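Local coordinates for protein 11S globulin subunit beta (Cucurbita maxima, PDB 2E9Q) that serves as a seed storage protein of pumpkin, a two-cupin 11S globulin that acts as a nutrient reservoir, at residues 227-230 with 231-235; 216-219 with 220-224; 176-180 with 181-185. All blocks are in the same frame, centred on the assembly; numbering follows the deposited sequence. Where two conformers were deposited one is given.

Contact 1 (227-230 with 231-235); sequences GLVR and KLKGE
Gly227 meets Lys231 one helical turn on: its O lies 3.7 Å from CG of Lys231, a lysine bent at its second torsion, whose NZ bonds to the backbone O of Arg430 in the second subunit. At Leu228 the i to i+4 pattern is explicit, O accepting N of Leu232 at 2.9 Å, while CB of Lys231 sits 3.3 Å from that same Leu228 O. Val229 gives the side-chain pairing. With CG1 anti to the backbone N (chi1 170°), this methyl comes 3.8 Å from CE of Lys233, the two side chains running alongside each other; the extended lysine carries NZ on to a salt bridge with Asp215 and a hydrogen bond to Phe213 O. Arg230 O accepts from Gly234 N at 3.0 Å, a weak bond (131° at the hydrogen), and the helix ends as Gly234 turns to positive phi. CB of Glu235 lies at the edge of the Arg230 guanidinium, yet NE of Arg230 and OE1 of Glu235 stay 6.3 Å apart, too far for an ion pair. Helix 226-233 rests Val229 and Leu232 on Leu218 of helix 215-222, and Lys231 and Leu232 on Tyr429 of the second subunit.

Contact 2 (216-219 with 220-224); sequences EFLE and EAFQI
Ile224 N reaches back five residues to Glu219 O (3.0 Å, in the carbonyl plane on a lone pair), closing a Schellman motif whose C-prime residue, unusually, is not glycine: Gln223 adopts positive phi (60°). The inner bond of the motif, Gln223 N to Glu220 O, is weak at 3.2 Å. The side chain of Gln223, bent at its second torsion, returns to the same carbonyl, NE2 donating to a lone pair of Glu220 O at 2.9 Å, so the side-chain N-H adds a well-formed bond to the weak backbone one on the same oxygen; NE2 also bonds to Gly452 O of the second subunit. One residue before Glu219, Leu218 O takes N of Phe222 from 43° above its carbonyl plane and also faces the ring edge, 3.3 Å from CD1 of Phe222. Ile224 CG1, held between its backbone N and carbonyl carbon (chi1 53°), lies 3.7 Å from this Leu218 O. Alongside, Leu218 CD2 touches CE1 of Phe222 at 4.0 Å, and the Phe222 ring meets that of Phe210 almost perpendicularly. Charge gathers on another side of the helix, where OE1 of Glu216 and OE1 of Glu220 are 4.8 Å apart. Arg388 of the second subunit forms a salt bridge with Glu220 and, like Arg453 there, a long, weak ion pair with Glu216, which is likely to offset the repulsion between the two carboxylates.

Contact 3 (176-180 with 181-185); sequences KFYLA and GRPEQ
The Tyr178 ring is overlapped on one face by the pyrrolidine of Pro183, whose CB stands 4.0 Å above the ring plane, displaced from the ring centre toward its border. With CG anti to the carbonyl carbon (chi1 -81°), the tyrosine directs its ring across the bend to the proline. Within Pro183, CG comes nearest the ring, 3.4 Å from CD1 of Tyr178, and the two side chains run antiparallel past one another. Gln185 has two conformers; in one, NE2 lies beside the ring, 3.4 Å from CE1 of Tyr178, with the planes 19° apart, so that there the amide roughly continues the ring plane, a placement less certain than that of the proline. This NE2 is 3.3 Å from Lys176 O, but the angle is too poor for a hydrogen bond; NE2 instead makes a weak one to Glu187. At the far end of the ring, Tyr178 OH receives weak bonds from Lys176 NZ (3.3 Å) and from Arg241. Replacing Tyr178 by an alanine would probably open a gap against Pro183 and leave Lys176 NZ without its hydroxyl partner. The chain reverses near Gly181, which has positive phi and where a CB would collide with Ala180 O; the end-to-end directions of the two segments differ by 161°. Glu184 then centres an inverse gamma turn, closed by a weak bond from Gln185 N to Pro183 O. Strand 176-178 pairs antiparallel with 74-81, so the arrangement is a loop folding back over the end of a beta-sheet strand of the N-terminal cupin domain.

Along the chain contact 3 comes first, then contact 2, then contact 1. The centres of contacts 1 and 2 are about 11 Å apart, and consecutive helices 215-222 and 226-233 pack directly: Val229 CG2 lies 3.5 Å from Glu219 CG, and Leu232 CD2 is 3.9 Å from Leu218 CD1. Contact 3, at the end of sheet strand 176-178, is centred about 14 Å from contact 1 and touches it where the Arg182 side chain approaches the backbone O atoms of Gly234 and Glu235. Contacts 2 and 3 do not touch, their nearest atoms being about 8 Å apart. All three meet the second subunit, placing the helix pair and the strand end at an intersubunit interface.

Contact 1 (227-230 with 231-235)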
loop_
_atom_site.group_PDB
_atom_site.type_symbol
_atom_site.label_atom_id
_atom_site.label_comp_id
_atom_site.label_asym_id
_atom_site.label_seq_id
_atom_site.Cartn_x
_atom_site.Cartn_y
_atom_site.Cartn_z
ATOM N N GLY A 227 -17.387 12.750 41.089
ATOM C CA GLY A 227 -16.264 13.521 41.582
ATOM C C GLY A 227 -15.006 13.174 40.809
ATOM O O GLY A 227 -14.238 14.060 40.421
ATOM N N LEU A 228 -14.795 11.881 40.584
ATOM C CA LEU A 228 -13.624 11.417 39.853
ATOM C C LEU A 228 -13.781 11.617 38.363
ATOM O O LEU A 228 -12.824 11.936 37.664
ATOM C CB LEU A 228 -13.363 9.941 40.133
ATOM C CG LEU A 228 -12.307 9.722 41.206
ATOM C CD1 LEU A 228 -12.040 8.228 41.379
ATOM C CD2 LEU A 228 -11.035 10.474 40.797
ATOM N N VAL A 229 -14.995 11.417 37.875
ATOM C CA VAL A 229 -15.246 11.594 36.464
ATOM C C VAL A 229 -14.814 12.980 36.018
ATOM O O VAL A 229 -14.153 13.117 34.995
ATOM C CB VAL A 229 -16.723 11.405 36.134
ATOM C CG1 VAL A 229 -16.985 11.825 34.704
ATOM C CG2 VAL A 229 -17.106 9.941 36.327
ATOM N N ARG A 230 -15.149 14.007 36.792
ATOM C CA ARG A 230 -14.775 15.358 36.395
ATOM C C ARG A 230 -13.263 15.558 36.394
ATOM O O ARG A 230 -12.724 16.322 35.589
ATOM C CB ARG A 230 -15.450 16.403 37.286
ATOM C CG ARG A 230 -15.369 17.791 36.677
ATOM C CD ARG A 230 -16.384 18.762 37.260
ATOM N NE ARG A 230 -16.672 19.832 36.305
ATOM C CZ ARG A 230 -17.471 20.869 36.540
ATOM N NH1 ARG A 230 -18.078 21.001 37.714
ATOM N NH2 ARG A 230 -17.675 21.768 35.588
ATOM N N LYS A 231 -12.576 14.873 37.296
ATOM C CA LYS A 231 -11.126 14.970 37.348
ATOM C C LYS A 231 -10.575 14.325 36.076
ATOM O O LYS A 231 -9.628 14.814 35.460
ATOM C CB LYS A 231 -10.602 14.230 38.575
ATOM C CG LYS A 231 -10.742 14.996 39.883
ATOM C CD LYS A 231 -9.702 16.104 39.970
ATOM C CE LYS A 231 -9.609 16.675 41.374
ATOM N NZ LYS A 231 -8.423 17.569 41.527
ATOM N N LEU A 232 -11.202 13.221 35.691
ATOM C CA LEU A 232 -10.819 12.474 34.508
ATOM C C LEU A 232 -10.971 13.362 33.277
ATOM O O LEU A 232 -10.030 13.533 32.503
ATOM C CB LEU A 232 -11.719 11.247 34.387
ATOM C CG LEU A 232 -11.390 10.161 33.370
ATOM C CD1 LEU A 232 -9.991 9.617 33.635
ATOM C CD2 LEU A 232 -12.439 9.058 33.471
ATOM N N LYS A 233 -12.160 13.930 33.113
ATOM C CA LYS A 233 -12.449 14.798 31.980
ATOM C C LYS A 233 -11.555 16.037 31.926
ATOM O O LYS A 233 -11.372 16.624 30.862
ATOM C CB LYS A 233 -13.912 15.237 32.013
ATOM C CG LYS A 233 -14.919 14.099 31.923
ATOM C CD LYS A 233 -16.297 14.651 31.592
ATOM C CE LYS A 233 -17.292 13.548 31.307
ATOM N NZ LYS A 233 -18.575 14.094 30.787
ATOM N N GLY A 234 -11.016 16.439 33.073
ATOM C CA GLY A 234 -10.151 17.603 33.116
ATOM C C GLY A 234 -10.742 18.871 32.518
ATOM O O GLY A 234 -10.031 19.657 31.900
ATOM N N GLU A 235 -12.039 19.083 32.705
ATOM C CA GLU A 235 -12.695 20.269 32.162
ATOM C C GLU A 235 -11.987 21.564 32.575
ATOM O O GLU A 235 -12.114 22.586 31.901
ATOM C CB GLU A 235 -14.152 20.327 32.632
ATOM C CG GLU A 235 -15.029 19.164 32.173
ATOM C CD GLU A 235 -15.385 19.241 30.698
ATOM O OE1 GLU A 235 -16.064 18.317 30.196
ATOM O OE2 GLU A 235 -14.989 20.228 30.042
#

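Contact 2 (216-219 with 220-224)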
loop_
_atom_site.group_PDB
_atom_site.type_symbol
_atom_site.label_atom_id
_atom_site.label_comp_id
_atom_site.label_asym_id
_atom_site.label_seq_id
_atom_site.Cartn_x
_atom_site.Cartn_y
_atom_site.Cartn_z
ATOM N N GLU A 216 -22.145 9.193 33.328
ATOM C CA GLU A 216 -22.586 7.852 33.715
ATOM C C GLU A 216 -21.652 6.774 33.182
ATOM O O GLU A 216 -21.033 6.037 33.952
ATOM C CB GLU A 216 -24.013 7.602 33.202
ATOM C CG GLU A 216 -24.407 6.128 33.050
ATOM C CD GLU A 216 -24.779 5.444 34.363
ATOM O OE1 GLU A 216 -23.907 5.313 35.253
ATOM O OE2 GLU A 216 -25.954 5.034 34.503
ATOM N N PHE A 217 -21.549 6.690 31.860
ATOM C CA PHE A 217 -20.700 5.692 31.234
ATOM C C PHE A 217 -19.360 5.561 31.925
ATOM O O PHE A 217 -18.931 4.459 32.243
ATOM C CB PHE A 217 -20.492 6.033 29.763
ATOM C CG PHE A 217 -21.637 5.632 28.881
ATOM C CD1 PHE A 217 -22.864 5.267 29.429
ATOM C CD2 PHE A 217 -21.490 5.617 27.498
ATOM C CE1 PHE A 217 -23.923 4.892 28.616
ATOM C CE2 PHE A 217 -22.546 5.242 26.675
ATOM C CZ PHE A 217 -23.765 4.879 27.237
ATOM N N LEU A 218 -18.698 6.683 32.168
ATOM C CA LEU A 218 -17.398 6.628 32.811
ATOM C C LEU A 218 -17.460 6.170 34.266
ATOM O O LEU A 218 -16.490 5.617 34.787
ATOM C CB LEU A 218 -16.696 7.984 32.698
ATOM C CG LEU A 218 -16.418 8.411 31.250
ATOM C CD1 LEU A 218 -15.621 9.701 31.239
ATOM C CD2 LEU A 218 -15.657 7.313 30.522
ATOM N N GLU A 219 -18.595 6.401 34.920
ATOM C CA GLU A 219 -18.763 5.982 36.309
ATOM C C GLU A 219 -18.828 4.465 36.338
ATOM O O GLU A 219 -18.156 3.813 37.141
ATOM C CB GLU A 219 -20.050 6.563 36.893
ATOM C CG GLU A 219 -19.990 8.056 37.156
ATOM C CD GLU A 219 -21.351 8.653 37.457
ATOM O OE1 GLU A 219 -21.412 9.849 37.802
ATOM O OE2 GLU A 219 -22.362 7.928 37.340
ATOM N N GLU A 220 -19.640 3.909 35.447
ATOM C CA GLU A 220 -19.781 2.469 35.352
ATOM C C GLU A 220 -18.475 1.853 34.846
ATOM O O GLU A 220 -17.929 0.935 35.456
ATOM C CB GLU A 220 -20.910 2.123 34.394
ATOM C CG GLU A 220 -21.216 0.650 34.336
ATOM C CD GLU A 220 -22.267 0.327 33.309
ATOM O OE1 GLU A 220 -23.306 1.021 33.282
ATOM O OE2 GLU A 220 -22.057 -0.626 32.532
ATOM N N ALA A 221 -17.975 2.378 33.733
ATOM C CA ALA A 221 -16.742 1.887 33.135
ATOM C C ALA A 221 -15.607 1.746 34.145
ATOM O O ALA A 221 -14.992 0.682 34.249
ATOM C CB ALA A 221 -16.311 2.805 32.002
ATOM N N PHE A 222 -15.326 2.809 34.892
ATOM C CA PHE A 222 -14.239 2.762 35.865
ATOM C C PHE A 222 -14.675 2.452 37.293
ATOM O O PHE A 222 -13.831 2.278 38.169
ATOM C CB PHE A 222 -13.470 4.084 35.879
ATOM C CG PHE A 222 -12.788 4.406 34.591
ATOM C CD1 PHE A 222 -13.522 4.786 33.475
ATOM C CD2 PHE A 222 -11.400 4.356 34.496
ATOM C CE1 PHE A 222 -12.887 5.114 32.291
ATOM C CE2 PHE A 222 -10.753 4.684 33.307
ATOM C CZ PHE A 222 -11.499 5.064 32.205
ATOM N N GLN A 223 -15.982 2.383 37.526
ATOM C CA GLN A 223 -16.499 2.121 38.868
ATOM C C GLN A 223 -16.004 3.224 39.786
ATOM O O GLN A 223 -15.150 3.010 40.655
ATOM C CB GLN A 223 -16.031 0.753 39.373
ATOM C CG GLN A 223 -16.798 -0.396 38.753
ATOM C CD GLN A 223 -18.293 -0.289 39.008
ATOM O OE1 GLN A 223 -18.748 -0.397 40.148
ATOM N NE2 GLN A 223 -19.064 -0.065 37.949
ATOM N N ILE A 224 -16.552 4.415 39.569
ATOM C CA ILE A 224 -16.187 5.592 40.339
ATOM C C ILE A 224 -17.369 6.549 40.413
ATOM O O ILE A 224 -18.447 6.251 39.904
ATOM C CB ILE A 224 -15.000 6.316 39.685
ATOM C CG1 ILE A 224 -15.312 6.590 38.211
ATOM C CG2 ILE A 224 -13.741 5.475 39.820
ATOM C CD1 ILE A 224 -14.246 7.400 37.496
#

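Contact 3 (176-180 with 181-185)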
loop_
_atom_site.group_PDB
_atom_site.type_symbol
_atom_site.label_atom_id
_atom_site.label_comp_id
_atom_site.label_asym_id
_atom_site.label_seq_id
_atom_site.Cartn_x
_atom_site.Cartn_y
_atom_site.Cartn_z
ATOM N N LYS A 176 -3.807 13.239 17.484
ATOM C CA LYS A 176 -3.254 12.690 18.708
ATOM C C LYS A 176 -4.329 12.657 19.789
ATOM O O LYS A 176 -4.916 13.680 20.135
ATOM C CB LYS A 176 -2.020 13.467 19.181
ATOM C CG LYS A 176 -1.319 12.738 20.325
ATOM C CD LYS A 176 0.063 13.248 20.658
ATOM C CE LYS A 176 0.541 12.598 21.961
ATOM N NZ LYS A 176 1.879 13.052 22.381
ATOM N N PHE A 177 -4.597 11.455 20.293
ATOM C CA PHE A 177 -5.602 11.215 21.330
ATOM C C PHE A 177 -4.956 11.206 22.717
ATOM O O PHE A 177 -4.234 10.265 23.071
ATOM C CB PHE A 177 -6.300 9.858 21.102
ATOM C CG PHE A 177 -6.941 9.714 19.746
ATOM C CD1 PHE A 177 -6.162 9.614 18.596
ATOM C CD2 PHE A 177 -8.324 9.697 19.615
ATOM C CE1 PHE A 177 -6.756 9.502 17.331
ATOM C CE2 PHE A 177 -8.927 9.585 18.348
ATOM C CZ PHE A 177 -8.136 9.489 17.212
ATOM N N TYR A 178 -5.232 12.241 23.502
ATOM C CA TYR A 178 -4.680 12.361 24.845
ATOM C C TYR A 178 -5.564 11.697 25.889
ATOM O O TYR A 178 -6.792 11.822 25.849
ATOM C CB TYR A 178 -4.475 13.843 25.213
ATOM C CG TYR A 178 -3.213 14.433 24.640
ATOM C CD1 TYR A 178 -3.194 15.038 23.378
ATOM C CD2 TYR A 178 -2.017 14.341 25.341
ATOM C CE1 TYR A 178 -1.998 15.532 22.835
ATOM C CE2 TYR A 178 -0.827 14.824 24.812
ATOM C CZ TYR A 178 -0.818 15.416 23.567
ATOM O OH TYR A 178 0.389 15.872 23.086
ATOM N N LEU A 179 -4.937 10.988 26.824
ATOM C CA LEU A 179 -5.682 10.313 27.884
ATOM C C LEU A 179 -5.995 11.245 29.056
ATOM O O LEU A 179 -6.929 10.995 29.814
ATOM C CB LEU A 179 -4.907 9.102 28.406
ATOM C CG LEU A 179 -4.474 8.004 27.422
ATOM C CD1 LEU A 179 -4.183 6.737 28.210
ATOM C CD2 LEU A 179 -5.557 7.733 26.409
ATOM N N ALA A 180 -5.217 12.315 29.206
ATOM C CA ALA A 180 -5.445 13.261 30.301
ATOM C C ALA A 180 -5.191 14.706 29.907
ATOM O O ALA A 180 -4.613 14.984 28.857
ATOM C CB ALA A 180 -4.568 12.906 31.486
ATOM N N GLY A 181 -5.617 15.627 30.772
ATOM C CA GLY A 181 -5.416 17.044 30.519
ATOM C C GLY A 181 -6.353 17.617 29.474
ATOM O O GLY A 181 -7.326 16.988 29.082
ATOM N N ARG A 182 -6.059 18.829 29.024
ATOM C CA ARG A 182 -6.890 19.473 28.019
ATOM C C ARG A 182 -5.979 20.221 27.062
ATOM O O ARG A 182 -5.763 21.425 27.196
ATOM C CB ARG A 182 -7.859 20.435 28.688
ATOM C CG ARG A 182 -9.043 20.808 27.838
ATOM C CD ARG A 182 -9.831 21.884 28.550
ATOM N NE ARG A 182 -9.026 23.093 28.721
ATOM C CZ ARG A 182 -9.248 24.014 29.653
ATOM N NH1 ARG A 182 -8.464 25.084 29.730
ATOM N NH2 ARG A 182 -10.247 23.860 30.518
ATOM N N PRO A 183 -5.420 19.503 26.084
ATOM C CA PRO A 183 -4.518 20.088 25.095
ATOM C C PRO A 183 -5.275 20.763 23.965
ATOM O O PRO A 183 -6.347 20.310 23.567
ATOM C CB PRO A 183 -3.742 18.880 24.606
ATOM C CG PRO A 183 -4.829 17.840 24.538
ATOM C CD PRO A 183 -5.601 18.057 25.839
ATOM N N GLU A 184 -4.724 21.856 23.460
ATOM C CA GLU A 184 -5.340 22.555 22.343
ATOM C C GLU A 184 -4.693 21.934 21.107
ATOM O O GLU A 184 -3.730 22.475 20.574
ATOM C CB GLU A 184 -5.033 24.050 22.428
ATOM C CG GLU A 184 -6.279 24.926 22.369
ATOM C CD GLU A 184 -6.079 26.280 23.030
ATOM O OE1 GLU A 184 -5.206 27.047 22.568
ATOM O OE2 GLU A 184 -6.794 26.576 24.017
ATOM N N GLN A 185 -5.219 20.783 20.679
ATOM C CA GLN A 185 -4.687 20.044 19.530
ATOM C C GLN A 185 -4.136 20.960 18.447
ATOM O O GLN A 185 -4.891 21.628 17.731
ATOM C CB GLN A 185 -5.786 19.151 18.943
ATOM C CG GLN A 185 -5.367 17.701 18.730
ATOM C CD GLN A 185 -4.984 17.003 20.025
ATOM O OE1 GLN A 185 -5.831 16.731 20.874
ATOM N NE2 GLN A 185 -3.701 16.720 20.181
#